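Local coordinates for Nitrate/nitrite binding protein NrtA (Synechocystis sp., PDB 2G29), which binds nitrate as the substrate-binding protein of the NrtABCD ABC transporter, which takes up nitrate and probably also nitrite, at residues A35-A45 / S84-H93; K135-A143 / Y225-L233. One frame throughout, in Å; residues are numbered along the deposited sequence.

Interaction 1 (A35-A45 / S84-H93)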
ATOM      1  N   ALA A  35     -13.591  -6.893 -16.476  1.00 15.29           N
ATOM      2  CA  ALA A  35     -13.522  -5.829 -15.464  1.00 15.19           C
ATOM      3  C   ALA A  35     -12.220  -5.127 -15.830  1.00 14.60           C
ATOM      4  O   ALA A  35     -11.336  -5.741 -16.418  1.00 15.96           O
ATOM      5  CB  ALA A  35     -13.436  -6.412 -14.043  1.00 14.76           C
ATOM      6  N   LYS A  36     -12.132  -3.830 -15.546  1.00 12.72           N
ATOM      7  CA  LYS A  36     -10.908  -3.074 -15.822  1.00 13.07           C
ATOM      8  C   LYS A  36     -10.304  -2.761 -14.459  1.00 11.54           C
ATOM      9  O   LYS A  36     -10.877  -1.989 -13.689  1.00 13.49           O
ATOM     10  CB  LYS A  36     -11.214  -1.770 -16.585  1.00 13.32           C
ATOM     11  CG  LYS A  36     -11.721  -2.027 -18.031  1.00 14.99           C
ATOM     12  CD  LYS A  36     -11.292  -0.914 -18.982  1.00 22.75           C
ATOM     13  CE  LYS A  36     -12.106   0.312 -18.877  1.00 24.53           C
ATOM     14  NZ  LYS A  36     -11.405   1.435 -19.587  1.00 17.38           N
ATOM     15  N   LEU A  37      -9.156  -3.383 -14.161  1.00 11.55           N
ATOM     16  CA  LEU A  37      -8.489  -3.212 -12.871  1.00 10.30           C
ATOM     17  C   LEU A  37      -7.173  -2.491 -13.011  1.00 11.13           C
ATOM     18  O   LEU A  37      -6.252  -2.947 -13.714  1.00 11.82           O
ATOM     19  CB  LEU A  37      -8.267  -4.572 -12.234  1.00 11.72           C
ATOM     20  CG  LEU A  37      -9.503  -5.456 -12.090  1.00 10.86           C
ATOM     21  CD1 LEU A  37      -9.082  -6.784 -11.472  1.00 12.93           C
ATOM     22  CD2 LEU A  37     -10.548  -4.742 -11.234  1.00 12.06           C
ATOM     23  N   GLY A  38      -7.066  -1.351 -12.341  1.00 10.05           N
ATOM     24  CA  GLY A  38      -5.804  -0.639 -12.441  1.00  9.75           C
ATOM     25  C   GLY A  38      -4.751  -1.107 -11.454  1.00  9.99           C
ATOM     26  O   GLY A  38      -5.085  -1.736 -10.422  1.00 10.10           O
ATOM     27  N   PHE A  39      -3.480  -0.891 -11.806  1.00  9.93           N
ATOM     28  CA  PHE A  39      -2.386  -1.152 -10.845  1.00  9.33           C
ATOM     29  C   PHE A  39      -1.281  -0.134 -11.093  1.00 11.71           C
ATOM     30  O   PHE A  39      -1.192   0.430 -12.193  1.00 10.74           O
ATOM     31  CB  PHE A  39      -1.794  -2.572 -10.981  1.00 11.25           C
ATOM     32  CG  PHE A  39      -0.915  -2.770 -12.191  1.00 11.23           C
ATOM     33  CD1 PHE A  39       0.477  -2.673 -12.085  1.00 12.45           C
ATOM     34  CD2 PHE A  39      -1.486  -3.041 -13.450  1.00 11.75           C
ATOM     35  CE1 PHE A  39       1.288  -2.848 -13.203  1.00 12.39           C
ATOM     36  CE2 PHE A  39      -0.699  -3.214 -14.558  1.00 12.09           C
ATOM     37  CZ  PHE A  39       0.688  -3.119 -14.451  1.00 12.96           C
ATOM     38  N   ILE A  40      -0.471   0.096 -10.068  1.00 10.64           N
ATOM     39  CA  ILE A  40       0.695   0.953 -10.176  1.00 10.75           C
ATOM     40  C   ILE A  40       1.874  -0.049 -10.141  1.00  9.80           C
ATOM     41  O   ILE A  40       1.790  -1.111  -9.460  1.00 11.06           O
ATOM     42  CB  ILE A  40       0.738   1.970  -9.007  1.00 10.81           C
ATOM     43  CG1 ILE A  40      -0.370   3.030  -9.162  1.00 14.84           C
ATOM     44  CG2 ILE A  40       2.075   2.664  -8.953  1.00 12.03           C
ATOM     45  CD1 ILE A  40      -1.739   2.491  -9.395  1.00 21.57           C
ATOM     46  N   ALA A  41       2.941   0.251 -10.881  1.00 11.01           N
ATOM     47  CA  ALA A  41       4.091  -0.669 -11.004  1.00 10.25           C
ATOM     48  C   ALA A  41       4.845  -0.795  -9.698  1.00 10.71           C
ATOM     49  O   ALA A  41       5.817  -0.061  -9.448  1.00 11.94           O
ATOM     50  CB  ALA A  41       5.033  -0.186 -12.112  1.00 10.25           C
ATOM     51  N   LEU A  42       4.368  -1.735  -8.891  1.00  9.80           N
ATOM     52  CA  LEU A  42       4.858  -2.049  -7.552  1.00  9.87           C
ATOM     53  C   LEU A  42       4.698  -3.542  -7.303  1.00  9.84           C
ATOM     54  O   LEU A  42       3.690  -4.122  -7.711  1.00 11.94           O
ATOM     55  CB  LEU A  42       4.012  -1.306  -6.517  1.00 10.43           C
ATOM     56  CG  LEU A  42       4.116   0.209  -6.637  1.00 10.43           C
ATOM     57  CD1 LEU A  42       2.894   0.849  -5.999  1.00 11.34           C
ATOM     58  CD2 LEU A  42       5.397   0.695  -6.001  1.00  9.86           C
ATOM     59  N   THR A  43       5.645  -4.140  -6.583  1.00 10.36           N
ATOM     60  CA  THR A  43       5.583  -5.565  -6.309  1.00 11.33           C
ATOM     61  C   THR A  43       4.279  -5.967  -5.642  1.00 11.79           C
ATOM     62  O   THR A  43       3.776  -7.068  -5.904  1.00 12.41           O
ATOM     63  CB  THR A  43       6.755  -5.989  -5.454  1.00 11.65           C
ATOM     64  OG1 THR A  43       7.942  -5.461  -6.041  1.00 12.98           O
ATOM     65  CG2 THR A  43       6.869  -7.531  -5.436  1.00 10.49           C
ATOM     66  N   ASP A  44       3.698  -5.105  -4.807  1.00 11.07           N
ATOM     67  CA  ASP A  44       2.453  -5.483  -4.153  1.00 10.66           C
ATOM     68  C   ASP A  44       1.206  -5.487  -5.059  1.00 10.58           C
ATOM     69  O   ASP A  44       0.096  -5.778  -4.602  1.00 11.27           O
ATOM     70  CB  ASP A  44       2.215  -4.687  -2.857  1.00 10.31           C
ATOM     71  CG  ASP A  44       2.389  -3.193  -3.019  1.00 11.64           C
ATOM     72  OD1 ASP A  44       2.063  -2.640  -4.068  1.00 10.49           O
ATOM     73  OD2 ASP A  44       2.814  -2.585  -2.017  1.00 11.49           O
ATOM     74  N   ALA A  45       1.397  -5.226  -6.348  1.00 10.42           N
ATOM     75  CA  ALA A  45       0.330  -5.377  -7.339  1.00 10.77           C
ATOM     76  C   ALA A  45       0.389  -6.816  -7.875  1.00 11.23           C
ATOM     77  O   ALA A  45      -0.473  -7.220  -8.637  1.00 12.72           O
ATOM     78  CB  ALA A  45       0.549  -4.410  -8.500  1.00 12.41           C
ATOM     79  N   SER A  84     -15.621   2.535 -15.643  1.00 14.27           N
ATOM     80  CA  SER A  84     -15.396   1.958 -16.961  1.00 15.17           C
ATOM     81  C   SER A  84     -16.332   2.459 -18.060  1.00 16.66           C
ATOM     82  O   SER A  84     -15.913   2.574 -19.205  1.00 16.41           O
ATOM     83  CB  SER A  84     -15.437   0.430 -16.884  1.00 17.20           C
ATOM     84  OG  SER A  84     -16.717  -0.024 -16.530  1.00 14.29           O
ATOM     85  N   ALA A  85     -17.570   2.789 -17.715  1.00 16.89           N
ATOM     86  CA  ALA A  85     -18.522   3.248 -18.722  1.00 19.96           C
ATOM     87  C   ALA A  85     -18.086   4.562 -19.371  1.00 21.06           C
ATOM     88  O   ALA A  85     -18.486   4.881 -20.502  1.00 24.45           O
ATOM     89  CB  ALA A  85     -19.922   3.395 -18.094  1.00 19.42           C
ATOM     90  N   SER A  86     -17.275   5.339 -18.670  1.00 18.49           N
ATOM     91  CA  SER A  86     -16.805   6.598 -19.235  1.00 17.55           C
ATOM     92  C   SER A  86     -15.310   6.546 -19.606  1.00 16.07           C
ATOM     93  O   SER A  86     -14.644   7.579 -19.728  1.00 18.12           O
ATOM     94  CB  SER A  86     -17.108   7.727 -18.270  1.00 19.82           C
ATOM     95  OG  SER A  86     -18.536   7.918 -18.216  1.00 21.91           O
ATOM     96  N   GLY A  87     -14.787   5.331 -19.738  1.00 15.33           N
ATOM     97  CA  GLY A  87     -13.401   5.153 -20.162  1.00 14.23           C
ATOM     98  C   GLY A  87     -12.344   4.963 -19.092  1.00 13.15           C
ATOM     99  O   GLY A  87     -11.150   4.924 -19.401  1.00 13.41           O
ATOM    100  N   GLY A  88     -12.791   4.843 -17.847  1.00 12.45           N
ATOM    101  CA  GLY A  88     -11.883   4.649 -16.721  1.00 12.04           C
ATOM    102  C   GLY A  88     -11.794   3.206 -16.270  1.00 12.94           C
ATOM    103  O   GLY A  88     -11.790   2.281 -17.093  1.00 13.76           O
ATOM    104  N   ILE A  89     -11.731   2.994 -14.957  1.00 11.01           N
ATOM    105  CA  ILE A  89     -11.575   1.629 -14.432  1.00 10.62           C
ATOM    106  C   ILE A  89     -12.648   1.312 -13.385  1.00 11.17           C
ATOM    107  O   ILE A  89     -13.276   2.228 -12.817  1.00 12.54           O
ATOM    108  CB  ILE A  89     -10.114   1.391 -13.821  1.00 11.95           C
ATOM    109  CG1 ILE A  89      -9.864   2.400 -12.669  1.00 11.46           C
ATOM    110  CG2 ILE A  89      -9.052   1.523 -14.916  1.00 12.55           C
ATOM    111  CD1 ILE A  89      -8.471   2.280 -12.107  1.00 12.47           C
ATOM    112  N   ASP A  90     -12.855   0.021 -13.138  1.00 12.17           N
ATOM    113  CA  ASP A  90     -13.831  -0.482 -12.174  1.00 10.76           C
ATOM    114  C   ASP A  90     -13.267  -0.702 -10.776  1.00 11.20           C
ATOM    115  O   ASP A  90     -14.020  -0.699  -9.788  1.00 12.05           O
ATOM    116  CB  ASP A  90     -14.390  -1.834 -12.660  1.00 12.23           C
ATOM    117  CG  ASP A  90     -15.007  -1.760 -14.064  1.00 13.06           C
ATOM    118  OD1 ASP A  90     -16.003  -1.037 -14.243  1.00 14.27           O
ATOM    119  OD2 ASP A  90     -14.475  -2.422 -14.981  1.00 14.04           O
ATOM    120  N   GLY A  91     -11.957  -0.943 -10.705  1.00 10.35           N
ATOM    121  CA  GLY A  91     -11.331  -1.182  -9.424  1.00 11.00           C
ATOM    122  C   GLY A  91      -9.833  -1.077  -9.590  1.00  9.56           C
ATOM    123  O   GLY A  91      -9.330  -0.836 -10.694  1.00 11.06           O
ATOM    124  N   ALA A  92      -9.099  -1.298  -8.506  1.00 11.27           N
ATOM    125  CA  ALA A  92      -7.649  -1.143  -8.570  1.00 10.56           C
ATOM    126  C   ALA A  92      -6.913  -1.716  -7.385  1.00 10.98           C
ATOM    127  O   ALA A  92      -7.494  -1.898  -6.315  1.00 11.66           O
ATOM    128  CB  ALA A  92      -7.318   0.368  -8.593  1.00 11.22           C
ATOM    129  N   HIS A  93      -5.622  -1.974  -7.623  1.00 11.13           N
ATOM    130  CA  HIS A  93      -4.640  -2.274  -6.583  1.00 10.91           C
ATOM    131  C   HIS A  93      -4.506  -0.803  -6.127  1.00 11.17           C
ATOM    132  O   HIS A  93      -4.221   0.081  -6.923  1.00 11.98           O
ATOM    133  CB  HIS A  93      -3.389  -2.882  -7.259  1.00 10.68           C
ATOM    134  CG  HIS A  93      -2.061  -2.339  -6.799  1.00  9.41           C
ATOM    135  ND1 HIS A  93      -1.363  -2.813  -5.706  1.00 12.88           N
ATOM    136  CD2 HIS A  93      -1.246  -1.448  -7.413  1.00  7.85           C
ATOM    137  CE1 HIS A  93      -0.157  -2.246  -5.677  1.00  6.89           C
ATOM    138  NE2 HIS A  93      -0.066  -1.426  -6.702  1.00 11.94           N
TER

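Interaction 2 (K135-A143 / Y225-L233)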
ATOM      1  N   LYS A 135      24.323  10.334   3.771  1.00 16.20           N
ATOM      2  CA  LYS A 135      25.072   9.112   4.039  1.00 18.15           C
ATOM      3  C   LYS A 135      25.892   9.119   5.330  1.00 18.56           C
ATOM      4  O   LYS A 135      25.907   8.126   6.040  1.00 19.66           O
ATOM      5  CB  LYS A 135      25.968   8.744   2.846  1.00 20.66           C
ATOM      6  CG  LYS A 135      25.201   7.995   1.743  1.00 24.09           C
ATOM      7  CD  LYS A 135      26.158   7.398   0.715  1.00 27.79           C
ATOM      8  CE  LYS A 135      25.447   6.484  -0.283  1.00 29.85           C
ATOM      9  NZ  LYS A 135      26.426   5.800  -1.182  1.00 32.72           N
ATOM     10  N   ASP A 136      26.540  10.236   5.657  1.00 20.13           N
ATOM     11  CA  ASP A 136      27.360  10.254   6.863  1.00 21.45           C
ATOM     12  C   ASP A 136      26.571  10.039   8.153  1.00 20.32           C
ATOM     13  O   ASP A 136      27.126   9.548   9.147  1.00 20.45           O
ATOM     14  CB  ASP A 136      28.164  11.562   6.918  1.00 24.87           C
ATOM     15  CG  ASP A 136      29.041  11.749   5.679  1.00 30.13           C
ATOM     16  OD1 ASP A 136      29.744  10.781   5.307  1.00 33.74           O
ATOM     17  OD2 ASP A 136      29.040  12.850   5.070  1.00 33.47           O
ATOM     18  N   LEU A 137      25.280  10.389   8.136  1.00 18.77           N
ATOM     19  CA  LEU A 137      24.412  10.263   9.308  1.00 17.55           C
ATOM     20  C   LEU A 137      23.927   8.844   9.590  1.00 16.42           C
ATOM     21  O   LEU A 137      23.430   8.564  10.700  1.00 16.89           O
ATOM     22  CB  LEU A 137      23.194  11.196   9.175  1.00 17.71           C
ATOM     23  CG  LEU A 137      23.494  12.688   9.090  1.00 19.54           C
ATOM     24  CD1 LEU A 137      22.214  13.497   8.891  1.00 19.82           C
ATOM     25  CD2 LEU A 137      24.169  13.126  10.388  1.00 20.66           C
ATOM     26  N   LYS A 138      24.044   7.964   8.592  1.00 17.02           N
ATOM     27  CA  LYS A 138      23.637   6.575   8.750  1.00 17.53           C
ATOM     28  C   LYS A 138      22.279   6.443   9.455  1.00 16.18           C
ATOM     29  O   LYS A 138      22.131   5.721  10.448  1.00 17.43           O
ATOM     30  CB  LYS A 138      24.724   5.827   9.536  1.00 18.56           C
ATOM     31  CG  LYS A 138      26.058   5.791   8.784  1.00 20.97           C
ATOM     32  CD  LYS A 138      27.146   5.120   9.595  1.00 24.52           C
ATOM     33  CE  LYS A 138      28.427   4.998   8.786  1.00 26.57           C
ATOM     34  NZ  LYS A 138      29.455   4.220   9.531  1.00 30.86           N
ATOM     35  N   VAL A 139      21.280   7.132   8.912  1.00 14.91           N
ATOM     36  CA  VAL A 139      19.972   7.144   9.534  1.00 14.99           C
ATOM     37  C   VAL A 139      19.189   5.852   9.365  1.00 14.62           C
ATOM     38  O   VAL A 139      19.174   5.272   8.282  1.00 14.48           O
ATOM     39  CB  VAL A 139      19.129   8.339   8.984  1.00 13.88           C
ATOM     40  CG1 VAL A 139      17.739   8.369   9.636  1.00 15.34           C
ATOM     41  CG2 VAL A 139      19.883   9.670   9.221  1.00 18.17           C
ATOM     42  N   GLY A 140      18.564   5.415  10.460  1.00 14.33           N
ATOM     43  CA  GLY A 140      17.717   4.225  10.467  1.00 13.35           C
ATOM     44  C   GLY A 140      16.300   4.584  10.931  1.00 13.26           C
ATOM     45  O   GLY A 140      15.731   5.558  10.456  1.00 14.48           O
ATOM     46  N   THR A 141      15.738   3.828  11.874  1.00 14.99           N
ATOM     47  CA  THR A 141      14.383   4.117  12.331  1.00 14.90           C
ATOM     48  C   THR A 141      14.313   5.395  13.158  1.00 13.96           C
ATOM     49  O   THR A 141      13.244   5.970  13.282  1.00 15.01           O
ATOM     50  CB  THR A 141      13.780   2.951  13.149  1.00 16.41           C
ATOM     51  OG1 THR A 141      14.604   2.719  14.292  1.00 18.74           O
ATOM     52  CG2 THR A 141      13.721   1.660  12.296  1.00 16.56           C
ATOM     53  N   ASP A 142      15.438   5.843  13.724  1.00 14.28           N
ATOM     54  CA  ASP A 142      15.429   7.096  14.495  1.00 14.45           C
ATOM     55  C   ASP A 142      15.771   8.261  13.554  1.00 15.69           C
ATOM     56  O   ASP A 142      16.916   8.481  13.170  1.00 15.16           O
ATOM     57  CB  ASP A 142      16.429   7.007  15.661  1.00 17.56           C
ATOM     58  CG  ASP A 142      16.517   8.293  16.455  1.00 19.68           C
ATOM     59  OD1 ASP A 142      15.705   9.219  16.238  1.00 18.16           O
ATOM     60  OD2 ASP A 142      17.425   8.397  17.315  1.00 23.92           O
ATOM     61  N   ALA A 143      14.743   9.009  13.182  1.00 14.65           N
ATOM     62  CA  ALA A 143      14.893  10.130  12.267  1.00 13.82           C
ATOM     63  C   ALA A 143      15.461  11.415  12.892  1.00 14.75           C
ATOM     64  O   ALA A 143      15.770  12.356  12.163  1.00 14.92           O
ATOM     65  CB  ALA A 143      13.513  10.433  11.624  1.00 15.06           C
ATOM     66  N   TYR A 225      20.185   5.880  -0.188  1.00 13.37           N
ATOM     67  CA  TYR A 225      20.257   4.694   0.669  1.00 12.80           C
ATOM     68  C   TYR A 225      18.940   4.549   1.432  1.00 12.62           C
ATOM     69  O   TYR A 225      18.117   5.456   1.451  1.00 13.10           O
ATOM     70  CB  TYR A 225      21.458   4.743   1.631  1.00 13.10           C
ATOM     71  CG  TYR A 225      21.361   5.702   2.797  1.00 12.68           C
ATOM     72  CD1 TYR A 225      20.999   5.242   4.064  1.00 13.44           C
ATOM     73  CD2 TYR A 225      21.709   7.052   2.651  1.00 13.02           C
ATOM     74  CE1 TYR A 225      21.000   6.092   5.159  1.00 14.86           C
ATOM     75  CE2 TYR A 225      21.716   7.913   3.736  1.00 14.48           C
ATOM     76  CZ  TYR A 225      21.367   7.436   4.989  1.00 12.93           C
ATOM     77  OH  TYR A 225      21.402   8.253   6.096  1.00 15.59           O
ATOM     78  N   GLN A 226      18.728   3.380   2.013  1.00 12.45           N
ATOM     79  CA  GLN A 226      17.489   3.103   2.710  1.00 12.44           C
ATOM     80  C   GLN A 226      17.623   3.197   4.203  1.00 12.23           C
ATOM     81  O   GLN A 226      18.526   2.598   4.778  1.00 12.99           O
ATOM     82  CB  GLN A 226      16.966   1.710   2.306  1.00 12.74           C
ATOM     83  CG  GLN A 226      15.601   1.355   2.941  1.00 12.59           C
ATOM     84  CD  GLN A 226      14.800   0.322   2.150  1.00 11.04           C
ATOM     85  OE1 GLN A 226      13.678  -0.044   2.533  1.00 14.63           O
ATOM     86  NE2 GLN A 226      15.347  -0.126   1.053  1.00  8.61           N
ATOM     87  N   ALA A 227      16.728   3.963   4.816  1.00 12.96           N
ATOM     88  CA  ALA A 227      16.704   4.146   6.269  1.00 12.44           C
ATOM     89  C   ALA A 227      16.020   2.956   6.942  1.00 12.53           C
ATOM     90  O   ALA A 227      16.477   2.456   7.970  1.00 12.97           O
ATOM     91  CB  ALA A 227      15.971   5.456   6.610  1.00 11.72           C
ATOM     92  N   LEU A 228      14.933   2.469   6.337  1.00 12.57           N
ATOM     93  CA  LEU A 228      14.191   1.348   6.897  1.00 12.54           C
ATOM     94  C   LEU A 228      13.212   0.822   5.868  1.00 12.91           C
ATOM     95  O   LEU A 228      12.919   1.503   4.866  1.00 11.16           O
ATOM     96  CB  LEU A 228      13.379   1.808   8.128  1.00 13.37           C
ATOM     97  CG  LEU A 228      12.357   2.915   7.804  1.00 13.41           C
ATOM     98  CD1 LEU A 228      10.988   2.306   7.526  1.00 16.77           C
ATOM     99  CD2 LEU A 228      12.264   3.882   8.997  1.00 16.45           C
ATOM    100  N   THR A 229      12.756  -0.409   6.114  1.00 11.56           N
ATOM    101  CA  THR A 229      11.688  -1.038   5.347  1.00 11.66           C
ATOM    102  C   THR A 229      10.507  -0.919   6.327  1.00 12.90           C
ATOM    103  O   THR A 229      10.654  -1.045   7.550  1.00 11.64           O
ATOM    104  CB  THR A 229      12.051  -2.470   4.916  1.00 10.24           C
ATOM    105  OG1 THR A 229      10.998  -2.978   4.090  1.00 11.48           O
ATOM    106  CG2 THR A 229      12.270  -3.386   6.134  1.00 12.16           C
ATOM    107  N   THR A 230       9.314  -0.683   5.799  1.00 11.87           N
ATOM    108  CA  THR A 230       8.214  -0.323   6.671  1.00 11.51           C
ATOM    109  C   THR A 230       7.683  -1.292   7.677  1.00 11.59           C
ATOM    110  O   THR A 230       7.042  -0.878   8.624  1.00 12.37           O
ATOM    111  CB  THR A 230       7.100   0.379   5.839  1.00 10.24           C
ATOM    112  OG1 THR A 230       6.707  -0.471   4.762  1.00 10.99           O
ATOM    113  CG2 THR A 230       7.624   1.676   5.246  1.00 11.99           C
ATOM    114  N   GLY A 231       7.971  -2.576   7.503  1.00 10.93           N
ATOM    115  CA  GLY A 231       7.597  -3.558   8.512  1.00 13.63           C
ATOM    116  C   GLY A 231       8.415  -3.307   9.800  1.00 13.93           C
ATOM    117  O   GLY A 231       8.145  -3.934  10.826  1.00 15.60           O
ATOM    118  N   GLN A 232       9.416  -2.413   9.737  1.00 13.62           N
ATOM    119  CA  GLN A 232      10.200  -2.025  10.908  1.00 13.03           C
ATOM    120  C   GLN A 232       9.485  -0.886  11.638  1.00 14.56           C
ATOM    121  O   GLN A 232       9.777  -0.621  12.809  1.00 15.42           O
ATOM    122  CB  GLN A 232      11.597  -1.523  10.525  1.00 12.86           C
ATOM    123  CG  GLN A 232      12.551  -2.551   9.983  1.00 12.81           C
ATOM    124  CD  GLN A 232      13.866  -1.878   9.665  1.00 14.63           C
ATOM    125  OE1 GLN A 232      14.684  -1.595  10.568  1.00 19.56           O
ATOM    126  NE2 GLN A 232      14.076  -1.582   8.409  1.00 12.35           N
ATOM    127  N   LEU A 233       8.563  -0.194  10.952  1.00 12.75           N
ATOM    128  CA  LEU A 233       7.820   0.909  11.567  1.00 13.50           C
ATOM    129  C   LEU A 233       6.549   0.370  12.237  1.00 14.33           C
ATOM    130  O   LEU A 233       6.171   0.823  13.319  1.00 13.73           O
ATOM    131  CB  LEU A 233       7.419   1.911  10.490  1.00 16.36           C
ATOM    132  CG  LEU A 233       8.472   2.764   9.843  1.00 19.66           C
ATOM    133  CD1 LEU A 233       7.772   3.658   8.817  1.00 21.88           C
ATOM    134  CD2 LEU A 233       9.194   3.609  10.880  1.00 21.10           C
TER
HETATM  135  O   HOH W   1      20.181   3.008   7.175  1.00 31.28           O

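Interaction 1 (A35-A45 / S84-H93)
Gly38 pairs in parallel with Ala92, and their CA atoms come within 4.3 Å of each other. Gly38 grips the neighbouring strand from both of its polar atoms: its N donates to Gly91 O at 2.8 Å, and its O accepts from His93 N at 2.9 Å. CD1 of Ile89 lies 3.9 Å from Gly38 N, in the space where a side chain on Gly38 would have to go. At the end of the strand pair the His93 ring lies under Ala45, whose CB stands 3.5 Å above the ring centre, only 6° off the normal, a CH-pi contact over the face. The backbone of Phe39 and Ile40 meets the ring at its edge. Asp44, just beyond, forms a salt bridge with Lys240, a nitrate-binding residue. Buried Asp90 belongs to the tight part too: its CG anti to the carbonyl carbon (chi1 -56°), it turns back so that OD2 takes Lys36 N at 2.8 Å through its anti lone pair, while OD1 receives Ser84 OG on its syn side. The solvent side is looser: the partly exposed Lys36 chain runs out beside Ser84 and the 84-87 turn, its NZ doubtfully placed. Strand 36-39 lies between 66-69 and 91-95, all parallel with helices in the connections, the 2-1-3 order of periplasmic binding proteins, here with the nitrate site at the strand ends.

Interaction 2 (K135-A143 / Y225-L233)
Tyr225 reaches across to the backbone of the 135-143 loop and has more surface buried by the contact than any other residue here. Its CG sits between the backbone N and the carbonyl carbon (chi1 73°), which sends the ring toward the loop and brings the hydroxyl to Val139. Val139 N donates to OH at 3.0 Å in a nearly straight bond (163°), and the same oxygen is also hydrogen-bonded to Tyr134 O, so two backbone groups fix the end of the ring. Lys135 runs past the ring in the opposite direction, its CG 3.7 Å from Tyr225 CD2, while CB of Val139 packs against the hydroxyl. A phenylalanine in place of Tyr225 would probably keep much of this packing but leave Val139 N and Tyr134 O without their shared partner. A water near the plane of the ring, at its edge, lies 2.7 Å from Val139 O and 2.9 Å from Gln226 O, between the two carbonyls and in position to bridge them. Beyond it the two backbones come closest, CA to CA, at Gly140 and Ala227, where two CA-H...O contacts run in opposite senses, Ala227 CA to Val139 O at 3.4 Å and Gly140 CA to Ala227 O at 3.3 Å. Thr141, which gives up the second-largest surface to the contact, sets its CG2 crosswise 4.2 Å from Leu228 CB. The loop thus flanks edge strand 225-229, which pairs with strand 126-130 through a classic bulge at Ala227 and Leu228, and Trp174 of helix 166-177 packs on Val139, Ala227 and Leu228.

In the fold
From the N terminus, strand 36-39 comes first; the chain then passes through helices 46-53 and 56-59, strand 66-69 and helix 73-82 before 84-93 returns beside it and closes interaction 1 in the first five-stranded sheet. Strands 115-120 and 126-130 follow, the latter belonging to the second sheet. Interaction 2 opens in the loop after 126-130 and closes 82 residues later, when 225-233, whose first residues form outer strand 225-229, returns. The two contacts are in series, neither nested nor crossed, with centres 32 Å apart on opposite sides of the chain's centre. Interaction 1 pairs neighbouring strands, whereas interaction 2 holds a loop against an edge strand, consistent with the two-domain organisation of this protein.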